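Local atomic coordinates of uncharacterized protein (Bacteroides eggerthii DSM 20697, PDB entry 4ECO), a protein that is of unknown function but folds as a leucine-rich repeat solenoid and probably serves in protein binding. Residues Asn545-Asp548 / Asn552-Leu555; Ser159-Asp164 / Gln570-Ser575; Trp60-Glu65 / Gly70-Val75; Glu37-Asp40 / Asn46-Gln49. One frame throughout, in Å; residues are numbered along the deposited sequence. Where two conformers were deposited one is given.

Contact 1: residues Asn545-Asp548 / Asn552-Leu555; sequences NQRD and NRTL
Asp548 and Asn552 fasten the two arms of a tight loop through a pair of bonds, in the stretch that leads from strand 540-542 of the leucine-rich repeat solenoid toward strand 570-572. Asn552 N donates to Asp548 OD1 at 2.9 Å, nearly straight at 163° but arriving from above the carboxylate plane, while Asp548 N returns a bond to Asn552 O at 3.1 Å. An aspartate suits this place because its short side chain folds back onto a backbone N-H only four residues on. Two residues before Asp548, Gln546 O is gripped three ways. Arg547 NH1 reaches it at 2.7 Å, a bridging water donates to it and accepts from Leu555 N, and Thr554 N adds a weak bond at 3.3 Å. The bend of Arg547 at chi2 (-70°) curls its chain back over its own backbone, which is how NH1 meets the carbonyl of the preceding residue. The guanidinium then lies almost parallel to that of Arg553, the planes 15° apart, with Arg553 CG 3.4 Å from NH1 of Arg547. Two cations side by side are probably tolerated because each has acceptors: Ser575 O also takes Arg547 NH1, while Arg553 holds Asn576 O and forms a salt bridge with Asp596. With an alanine at Arg547, Gln546 O would probably lose one of its donors and the Arg553 chain the flat group that covers it. Thr554 OG1 bonds to Phe525 O, and its CG2 packs 3.7 Å from Asp548 CB.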
# COMPACT_ATOMS: atom_id res chain seq x y z
N ASN A 545 -0.77 26.80 -18.92
CA ASN A 545 -0.12 26.27 -20.13
C ASN A 545 -1.09 25.68 -21.19
O ASN A 545 -0.95 24.52 -21.60
CB ASN A 545 0.91 25.18 -19.76
CG ASN A 545 2.05 25.67 -18.91
OD1 ASN A 545 1.91 25.89 -17.71
ND2 ASN A 545 3.21 25.83 -19.50
N GLN A 546 -2.01 26.49 -21.71
CA GLN A 546 -2.91 26.03 -22.78
C GLN A 546 -2.16 26.07 -24.13
O GLN A 546 -1.65 27.12 -24.52
CB GLN A 546 -4.22 26.84 -22.85
CG GLN A 546 -5.05 26.80 -21.58
CD GLN A 546 -5.45 25.41 -21.18
OE1 GLN A 546 -6.27 24.78 -21.82
NE2 GLN A 546 -4.90 24.94 -20.09
N ARG A 547 -2.06 24.93 -24.80
CA ARG A 547 -1.33 24.79 -26.07
C ARG A 547 -2.07 23.93 -27.10
O ARG A 547 -2.80 23.01 -26.71
CB ARG A 547 0.06 24.14 -25.84
CG ARG A 547 1.03 24.87 -24.92
CD ARG A 547 1.61 26.17 -25.45
NE ARG A 547 2.46 26.77 -24.42
CZ ARG A 547 2.00 27.51 -23.42
NH1 ARG A 547 0.71 27.81 -23.35
NH2 ARG A 547 2.83 27.98 -22.50
N ASP A 548 -1.84 24.18 -28.41
CA ASP A 548 -2.43 23.34 -29.44
C ASP A 548 -1.38 22.30 -29.88
O ASP A 548 -0.29 22.22 -29.28
CB ASP A 548 -2.98 24.16 -30.62
CG ASP A 548 -1.99 24.97 -31.45
OD1 ASP A 548 -0.77 24.77 -31.29
OD2 ASP A 548 -2.45 25.78 -32.30
N ASN A 552 1.27 26.35 -30.04
CA ASN A 552 0.86 27.73 -29.94
C ASN A 552 0.05 27.93 -28.66
O ASN A 552 -0.67 27.02 -28.24
CB ASN A 552 0.06 28.16 -31.17
CG ASN A 552 0.75 27.96 -32.50
OD1 ASN A 552 0.09 27.74 -33.52
ND2 ASN A 552 2.09 27.98 -32.54
N ARG A 553 0.19 29.11 -28.03
CA ARG A 553 -0.52 29.48 -26.81
C ARG A 553 -1.93 29.88 -27.21
O ARG A 553 -2.14 30.97 -27.77
CB ARG A 553 0.21 30.60 -26.06
CG ARG A 553 1.60 30.21 -25.61
CD ARG A 553 2.07 31.17 -24.56
NE ARG A 553 3.40 30.81 -24.05
CZ ARG A 553 3.95 31.34 -22.97
NH1 ARG A 553 3.30 32.24 -22.24
NH2 ARG A 553 5.17 30.97 -22.59
N THR A 554 -2.88 28.96 -26.99
CA THR A 554 -4.28 29.10 -27.39
C THR A 554 -5.10 30.05 -26.54
O THR A 554 -5.96 30.72 -27.11
CB THR A 554 -4.98 27.73 -27.38
OG1 THR A 554 -4.73 27.07 -26.13
CG2 THR A 554 -4.56 26.83 -28.54
N LEU A 555 -4.88 30.13 -25.19
CA LEU A 555 -5.72 30.96 -24.33
C LEU A 555 -5.24 32.40 -24.24
O LEU A 555 -4.23 32.71 -23.59
CB LEU A 555 -5.87 30.37 -22.93
CG LEU A 555 -6.98 30.95 -22.06
CD1 LEU A 555 -8.36 30.70 -22.66
CD2 LEU A 555 -6.89 30.40 -20.65
O HOH W 1 -2.18 29.66 -23.74

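Contact 2: residues Ser159-Asp164 / Gln570-Ser575; sequences SDLIKD and QLQIGS
Leu161 supplies nearly all the apolar contact, laying its CD1 methyl against the extended chain of Gln570. CD1 lies 3.5 Å from Gln570 CD and 3.7 Å from Gln570 CG, the two side chains sliding past one another in opposite directions. Gln570 can offer this length because CG stands opposite its backbone N (chi1 -179°) and the chain stays extended beyond, so the methyl rests on both CG and the amide carbon. Nearer the helix, Leu161 CB sits 3.9 Å from Gln572 NE2. The leucine is buried here, and its side chain also touches Asp519 of strand 517-519.

The polar interactions run along the strand instead of across to the helix. Gln572 NE2 donates to Gln570 OE1 at 3.0 Å, in the plane of the receiving carbonyl though tilted from the plane of its own amide. This ties together two glutamines two residues apart on the same side of the strand and steadies the amide against which Leu161 rests. Asp164 OD2 only approaches Gln570 NE2, at 3.9 Å, with the two side chains roughly perpendicular.

A capping hydrogen bond starts the helix. Ser159 occupies the N-cap, its OG accepting from Ile162 N at 3.3 Å, and it is anchored in turn by bonds to Asp519 and Asp494. The short axes of helix 160-164 and strand 570-572 run nearly antiparallel, 171° apart and 10.5 Å at closest. Leu571 points the other way, toward the interior, a division characteristic of strands in a leucine-rich repeat solenoid, whose parallel array here receives a helix from a distant part of the chain.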
# COMPACT_ATOMS: atom_id res chain seq x y z
N SER A 159 -3.57 17.37 -8.41
CA SER A 159 -2.68 18.52 -8.48
C SER A 159 -2.64 19.23 -7.14
O SER A 159 -3.57 19.12 -6.33
CB SER A 159 -3.13 19.47 -9.57
OG SER A 159 -4.36 20.10 -9.25
N ASP A 160 -1.57 20.02 -6.92
CA ASP A 160 -1.44 20.79 -5.70
C ASP A 160 -2.65 21.67 -5.53
O ASP A 160 -3.19 21.68 -4.43
CB ASP A 160 -0.13 21.59 -5.73
CG ASP A 160 1.07 20.69 -5.50
OD1 ASP A 160 0.94 19.67 -4.75
OD2 ASP A 160 2.14 20.99 -6.07
N LEU A 161 -3.16 22.28 -6.63
CA LEU A 161 -4.36 23.13 -6.59
C LEU A 161 -5.55 22.37 -5.98
O LEU A 161 -6.12 22.81 -4.97
CB LEU A 161 -4.70 23.66 -8.00
CG LEU A 161 -6.04 24.38 -8.19
CD1 LEU A 161 -6.10 25.64 -7.41
CD2 LEU A 161 -6.21 24.77 -9.59
N ILE A 162 -5.85 21.18 -6.55
CA ILE A 162 -6.97 20.36 -6.12
C ILE A 162 -6.74 19.85 -4.69
O ILE A 162 -7.66 19.97 -3.87
CB ILE A 162 -7.24 19.23 -7.16
CG1 ILE A 162 -7.94 19.89 -8.36
CG2 ILE A 162 -8.13 18.13 -6.58
CD1 ILE A 162 -8.08 19.12 -9.46
N LYS A 163 -5.51 19.37 -4.36
CA LYS A 163 -5.17 18.90 -3.01
C LYS A 163 -5.33 20.05 -1.98
O LYS A 163 -5.95 19.81 -0.94
CB LYS A 163 -3.77 18.27 -2.94
CG LYS A 163 -3.65 16.93 -3.71
CD LYS A 163 -2.39 16.11 -3.42
CE LYS A 163 -1.11 16.72 -3.92
NZ LYS A 163 -0.07 15.69 -4.16
N ASP A 164 -4.89 21.29 -2.30
CA ASP A 164 -5.06 22.43 -1.40
C ASP A 164 -6.55 22.66 -1.07
O ASP A 164 -6.88 22.81 0.11
CB ASP A 164 -4.44 23.73 -1.97
CG ASP A 164 -2.92 23.75 -2.12
OD1 ASP A 164 -2.24 22.88 -1.52
OD2 ASP A 164 -2.40 24.61 -2.88
N GLN A 570 -8.23 30.89 -5.32
CA GLN A 570 -7.02 30.59 -6.06
C GLN A 570 -7.31 30.43 -7.55
O GLN A 570 -8.10 29.56 -7.95
CB GLN A 570 -6.34 29.32 -5.49
CG GLN A 570 -5.03 28.94 -6.20
CD GLN A 570 -4.20 27.91 -5.49
OE1 GLN A 570 -3.26 27.37 -6.07
NE2 GLN A 570 -4.50 27.60 -4.23
N LEU A 571 -6.62 31.23 -8.38
CA LEU A 571 -6.71 31.18 -9.83
C LEU A 571 -5.34 31.05 -10.44
O LEU A 571 -4.50 31.92 -10.26
CB LEU A 571 -7.44 32.40 -10.43
CG LEU A 571 -7.41 32.51 -11.96
CD1 LEU A 571 -8.19 31.37 -12.64
CD2 LEU A 571 -7.92 33.85 -12.41
N GLN A 572 -5.15 29.98 -11.21
CA GLN A 572 -3.91 29.72 -11.92
C GLN A 572 -4.15 29.85 -13.40
O GLN A 572 -4.84 29.01 -13.97
CB GLN A 572 -3.37 28.34 -11.57
CG GLN A 572 -3.05 28.13 -10.11
CD GLN A 572 -2.43 26.77 -9.89
OE1 GLN A 572 -2.32 25.95 -10.81
NE2 GLN A 572 -2.03 26.48 -8.66
N ILE A 573 -3.63 30.92 -14.02
CA ILE A 573 -3.81 31.19 -15.46
C ILE A 573 -2.44 31.52 -16.12
O ILE A 573 -2.38 32.04 -17.23
CB ILE A 573 -4.87 32.34 -15.63
CG1 ILE A 573 -5.45 32.39 -17.06
CG2 ILE A 573 -4.40 33.71 -15.08
CD1 ILE A 573 -6.78 33.10 -17.18
N GLY A 574 -1.36 31.16 -15.44
CA GLY A 574 -0.02 31.39 -15.93
C GLY A 574 0.36 30.60 -17.17
O GLY A 574 -0.27 29.58 -17.48
N SER A 575 1.41 31.08 -17.88
CA SER A 575 2.01 30.50 -19.09
C SER A 575 0.94 30.34 -20.19
O SER A 575 0.74 29.26 -20.74
CB SER A 575 2.71 29.18 -18.77
OG SER A 575 3.60 28.81 -19.81

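Contact 3: residues Trp60-Glu65 / Gly70-Val75; sequences WNFNKE and GAQPGV
Gln72 reaches across to the Trp60-Phe62 stretch, meeting Trp60 with its methylenes and the backbone of Asn61 with its amide. Its CB lies over the face of the Trp60 indole in a CH-pi contact, 3.7 Å from the centroid of the five-membered ring, and CG follows at the longer distance of 4.1 Å from Trp60 CG. A bend at chi2 (-58°) then swings the amide alongside Asn61, where it pairs with both N-H and C=O: OE1 accepts from Asn61 N at 3.0 Å, and NE2 donates to Asn61 O at 3.0 Å, nearly straight at 171° but from above the carbonyl plane. Glutamine fits because one amide carries both a donor and an acceptor. NE2 also bonds to Trp69 O and passes over the Phe62 ring, while a water bridges OE1 to Lys64 NZ.

This loop lies ahead of strand 75-77, in a region consistent with the N-terminal cap of the leucine-rich repeats. A type II turn from Gln72 to Val75 presents Pro73 O to the indole, and Trp60 NE1 donates to Pro73 O at 2.8 Å. The benzo end of the indole meets Val75, Trp60 CZ2 lying 3.5 Å from Val75 CG2. A phenylalanine in place of Trp60 would probably leave Pro73 O without this donor and weaken the packing on Val75. Lys64 NZ donates to Ala71 O at 3.0 Å.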
# COMPACT_ATOMS: atom_id res chain seq x y z
N TRP A 60 23.61 -9.79 24.15
CA TRP A 60 23.37 -10.64 25.30
C TRP A 60 24.63 -10.69 26.18
O TRP A 60 25.75 -10.47 25.69
CB TRP A 60 22.94 -12.05 24.86
CG TRP A 60 21.61 -12.11 24.18
CD1 TRP A 60 20.79 -11.06 23.88
CD2 TRP A 60 20.92 -13.29 23.74
NE1 TRP A 60 19.63 -11.52 23.28
CE2 TRP A 60 19.69 -12.88 23.18
CE3 TRP A 60 21.22 -14.67 23.78
CZ2 TRP A 60 18.78 -13.80 22.63
CZ3 TRP A 60 20.31 -15.57 23.25
CH2 TRP A 60 19.11 -15.14 22.69
N ASN A 61 24.46 -10.93 27.46
CA ASN A 61 25.58 -11.00 28.37
C ASN A 61 25.35 -12.14 29.32
O ASN A 61 24.26 -12.24 29.91
CB ASN A 61 25.74 -9.68 29.10
CG ASN A 61 26.95 -9.65 29.97
OD1 ASN A 61 26.89 -10.01 31.13
ND2 ASN A 61 28.09 -9.22 29.41
N PHE A 62 26.36 -13.03 29.43
CA PHE A 62 26.27 -14.23 30.28
C PHE A 62 27.32 -14.15 31.40
O PHE A 62 27.52 -15.12 32.15
CB PHE A 62 26.40 -15.51 29.43
CG PHE A 62 25.28 -15.65 28.43
CD1 PHE A 62 24.04 -16.16 28.82
CD2 PHE A 62 25.43 -15.22 27.11
CE1 PHE A 62 22.98 -16.21 27.92
CE2 PHE A 62 24.37 -15.28 26.22
CZ PHE A 62 23.15 -15.77 26.63
N ASN A 63 27.92 -12.97 31.57
CA ASN A 63 28.86 -12.69 32.65
C ASN A 63 28.08 -12.18 33.90
O ASN A 63 28.37 -11.13 34.46
CB ASN A 63 29.92 -11.72 32.19
CG ASN A 63 30.88 -12.32 31.19
OD1 ASN A 63 31.05 -13.55 31.10
ND2 ASN A 63 31.57 -11.46 30.45
N LYS A 64 27.06 -12.95 34.30
CA LYS A 64 26.18 -12.76 35.44
C LYS A 64 25.73 -14.14 35.93
O LYS A 64 26.01 -15.12 35.25
CB LYS A 64 25.00 -11.83 35.09
CG LYS A 64 24.04 -12.26 33.98
CD LYS A 64 23.61 -11.02 33.25
CE LYS A 64 22.24 -11.06 32.64
NZ LYS A 64 21.87 -9.72 32.12
N GLU A 65 25.06 -14.22 37.09
CA GLU A 65 24.57 -15.48 37.66
C GLU A 65 23.63 -16.19 36.70
O GLU A 65 22.93 -15.53 35.94
CB GLU A 65 23.88 -15.22 39.01
CG GLU A 65 24.89 -15.06 40.12
CD GLU A 65 25.58 -16.34 40.55
OE1 GLU A 65 25.00 -17.42 40.31
OE2 GLU A 65 26.67 -16.26 41.17
N GLY A 70 18.17 -15.08 31.84
CA GLY A 70 16.92 -14.81 31.15
C GLY A 70 16.76 -13.35 30.76
O GLY A 70 16.03 -13.04 29.81
N ALA A 71 17.46 -12.47 31.51
CA ALA A 71 17.49 -11.03 31.33
C ALA A 71 18.41 -10.68 30.14
O ALA A 71 19.62 -10.53 30.28
CB ALA A 71 17.95 -10.34 32.60
N GLN A 72 17.79 -10.59 28.96
CA GLN A 72 18.48 -10.32 27.71
C GLN A 72 17.69 -9.42 26.80
O GLN A 72 16.48 -9.63 26.65
CB GLN A 72 18.79 -11.63 26.92
CG GLN A 72 19.59 -12.73 27.65
CD GLN A 72 20.93 -12.29 28.13
OE1 GLN A 72 21.46 -11.24 27.74
NE2 GLN A 72 21.51 -13.08 29.03
N PRO A 73 18.39 -8.51 26.07
CA PRO A 73 17.68 -7.70 25.06
C PRO A 73 17.10 -8.61 23.96
O PRO A 73 17.81 -9.45 23.40
CB PRO A 73 18.78 -6.76 24.55
CG PRO A 73 20.05 -7.45 24.84
CD PRO A 73 19.83 -8.19 26.10
N GLY A 74 15.80 -8.51 23.74
CA GLY A 74 15.10 -9.32 22.74
C GLY A 74 14.47 -10.58 23.30
O GLY A 74 13.89 -11.39 22.54
N VAL A 75 14.58 -10.76 24.64
CA VAL A 75 14.04 -11.93 25.33
C VAL A 75 13.06 -11.48 26.39
O VAL A 75 13.40 -10.64 27.22
CB VAL A 75 15.14 -12.84 25.95
CG1 VAL A 75 14.52 -14.01 26.72
CG2 VAL A 75 16.12 -13.34 24.89
O HOH W 2 21.74 -8.90 29.24

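Contact 4: residues Glu37-Asp40 / Asn46-Gln49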
# COMPACT_ATOMS: atom_id res chain seq x y z
N GLU A 37 23.46 -21.66 24.44
CA GLU A 37 23.87 -22.56 23.37
C GLU A 37 23.46 -21.97 21.98
O GLU A 37 24.24 -22.05 21.02
CB GLU A 37 23.27 -23.95 23.60
CG GLU A 37 24.05 -25.06 22.91
CD GLU A 37 23.79 -26.46 23.43
OE1 GLU A 37 23.78 -26.64 24.67
OE2 GLU A 37 23.66 -27.38 22.59
N ILE A 38 22.28 -21.32 21.92
CA ILE A 38 21.78 -20.64 20.72
C ILE A 38 22.74 -19.47 20.38
O ILE A 38 23.18 -19.36 19.24
CB ILE A 38 20.31 -20.17 20.94
CG1 ILE A 38 19.37 -21.38 20.79
CG2 ILE A 38 19.90 -19.02 19.98
CD1 ILE A 38 18.01 -21.23 21.46
N TRP A 39 23.07 -18.64 21.38
CA TRP A 39 24.00 -17.51 21.28
C TRP A 39 25.36 -18.00 20.75
O TRP A 39 25.85 -17.46 19.76
CB TRP A 39 24.13 -16.84 22.66
CG TRP A 39 24.87 -15.53 22.66
CD1 TRP A 39 24.38 -14.31 22.27
CD2 TRP A 39 26.16 -15.28 23.21
NE1 TRP A 39 25.32 -13.32 22.49
CE2 TRP A 39 26.41 -13.89 23.11
CE3 TRP A 39 27.12 -16.08 23.84
CZ2 TRP A 39 27.59 -13.30 23.56
CZ3 TRP A 39 28.32 -15.50 24.23
CH2 TRP A 39 28.54 -14.13 24.09
N ASP A 40 25.92 -19.08 21.36
CA ASP A 40 27.19 -19.70 20.95
C ASP A 40 27.18 -20.16 19.49
O ASP A 40 28.12 -19.85 18.75
CB ASP A 40 27.54 -20.89 21.85
CG ASP A 40 27.95 -20.55 23.27
OD1 ASP A 40 28.39 -19.40 23.49
OD2 ASP A 40 27.86 -21.44 24.14
N ASN A 46 30.02 -11.82 18.55
CA ASN A 46 30.25 -10.81 17.52
C ASN A 46 28.97 -10.10 17.07
O ASN A 46 29.02 -9.30 16.12
CB ASN A 46 30.97 -11.43 16.33
CG ASN A 46 32.39 -11.83 16.68
OD1 ASN A 46 32.76 -13.00 16.60
ND2 ASN A 46 33.18 -10.89 17.19
N TRP A 47 27.87 -10.29 17.81
CA TRP A 47 26.61 -9.58 17.60
C TRP A 47 26.76 -8.10 17.90
O TRP A 47 27.47 -7.74 18.85
CB TRP A 47 25.54 -10.15 18.55
CG TRP A 47 24.95 -11.48 18.22
CD1 TRP A 47 25.34 -12.33 17.23
CD2 TRP A 47 23.86 -12.11 18.90
NE1 TRP A 47 24.55 -13.47 17.26
CE2 TRP A 47 23.64 -13.35 18.27
CE3 TRP A 47 23.05 -11.75 19.99
CZ2 TRP A 47 22.65 -14.25 18.70
CZ3 TRP A 47 22.05 -12.62 20.39
CH2 TRP A 47 21.87 -13.86 19.77
N SER A 48 26.08 -7.24 17.12
CA SER A 48 26.07 -5.80 17.40
C SER A 48 24.77 -5.25 16.87
O SER A 48 24.57 -5.27 15.65
CB SER A 48 27.30 -5.09 16.81
OG SER A 48 27.52 -3.83 17.44
N GLN A 49 23.86 -4.81 17.78
CA GLN A 49 22.51 -4.35 17.43
C GLN A 49 22.48 -2.98 16.69
O GLN A 49 23.34 -2.11 16.90
CB GLN A 49 21.60 -4.29 18.66
CG GLN A 49 20.10 -4.28 18.30
CD GLN A 49 19.26 -5.22 19.13
OE1 GLN A 49 19.16 -5.11 20.37
NE2 GLN A 49 18.60 -6.13 18.45
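Trp39 NE1 donates to Asn59 OD1, a bond that helps fix the rotation of an indole whose neighbouring atom, CD1, lies over the ring of Trp47. The other tryptophan is tethered in a similar way, its NE1 bonding to Leu42 O just beyond the helix, so each ring meets its partner with its polar atom already engaged.

Between the segments the contact is a T-shaped pair. The edge of Trp39 comes down on the face of Trp47, with the planes 76° apart and the five-membered ring of Trp39 centred 4.5 Å from the six-membered ring of Trp47. Trp39 CD1 leads, 3.4 Å from Trp47 CZ3, and NE1 follows at 3.7 Å from Trp47 CE3. The approach falls toward the rim of the Trp47 face. With CG of Trp39 opposite its backbone N (chi1 -170°), the indole swings off the helix toward the loop, although the CA atoms of the two residues are 9.1 Å apart. Tryptophan suits both positions: one large ring spans the distance from the helix, and the other offers a broad face to receive its edge.

More aromatic rings continue the packing. Trp47 stacks with Phe91 and meets Trp60 edge-to-face, while Trp39 touches Trp60 and Phe62. Such a cluster, joining helix 27-41 to the loop that follows it, is consistent with a capping region packed against the first strands of a leucine-rich repeat domain.

Overall arrangement
The four contacts form two touching pairs on opposite sides of the chain's centre. Contacts 1 and 2 have centres about 17 Å apart and share bonds: Arg547 NH1 lies 3.0 Å from Ser575 O, and Asn545 N 3.2 Å from Gly574 O, so the loop of contact 1 packs beside the turn that follows strand 570-572. Contacts 3 and 4 lie closer, about 11 Å between centres, merged by their aromatic rings, as where Phe62 CE2 comes 3.5 Å from Trp39 CD2. Centres of contacts 1 and 3 are about 72 Å apart. The bound sodium ion, at Glu117 and Ser192, lies about 9 Å from the Trp47 side chain.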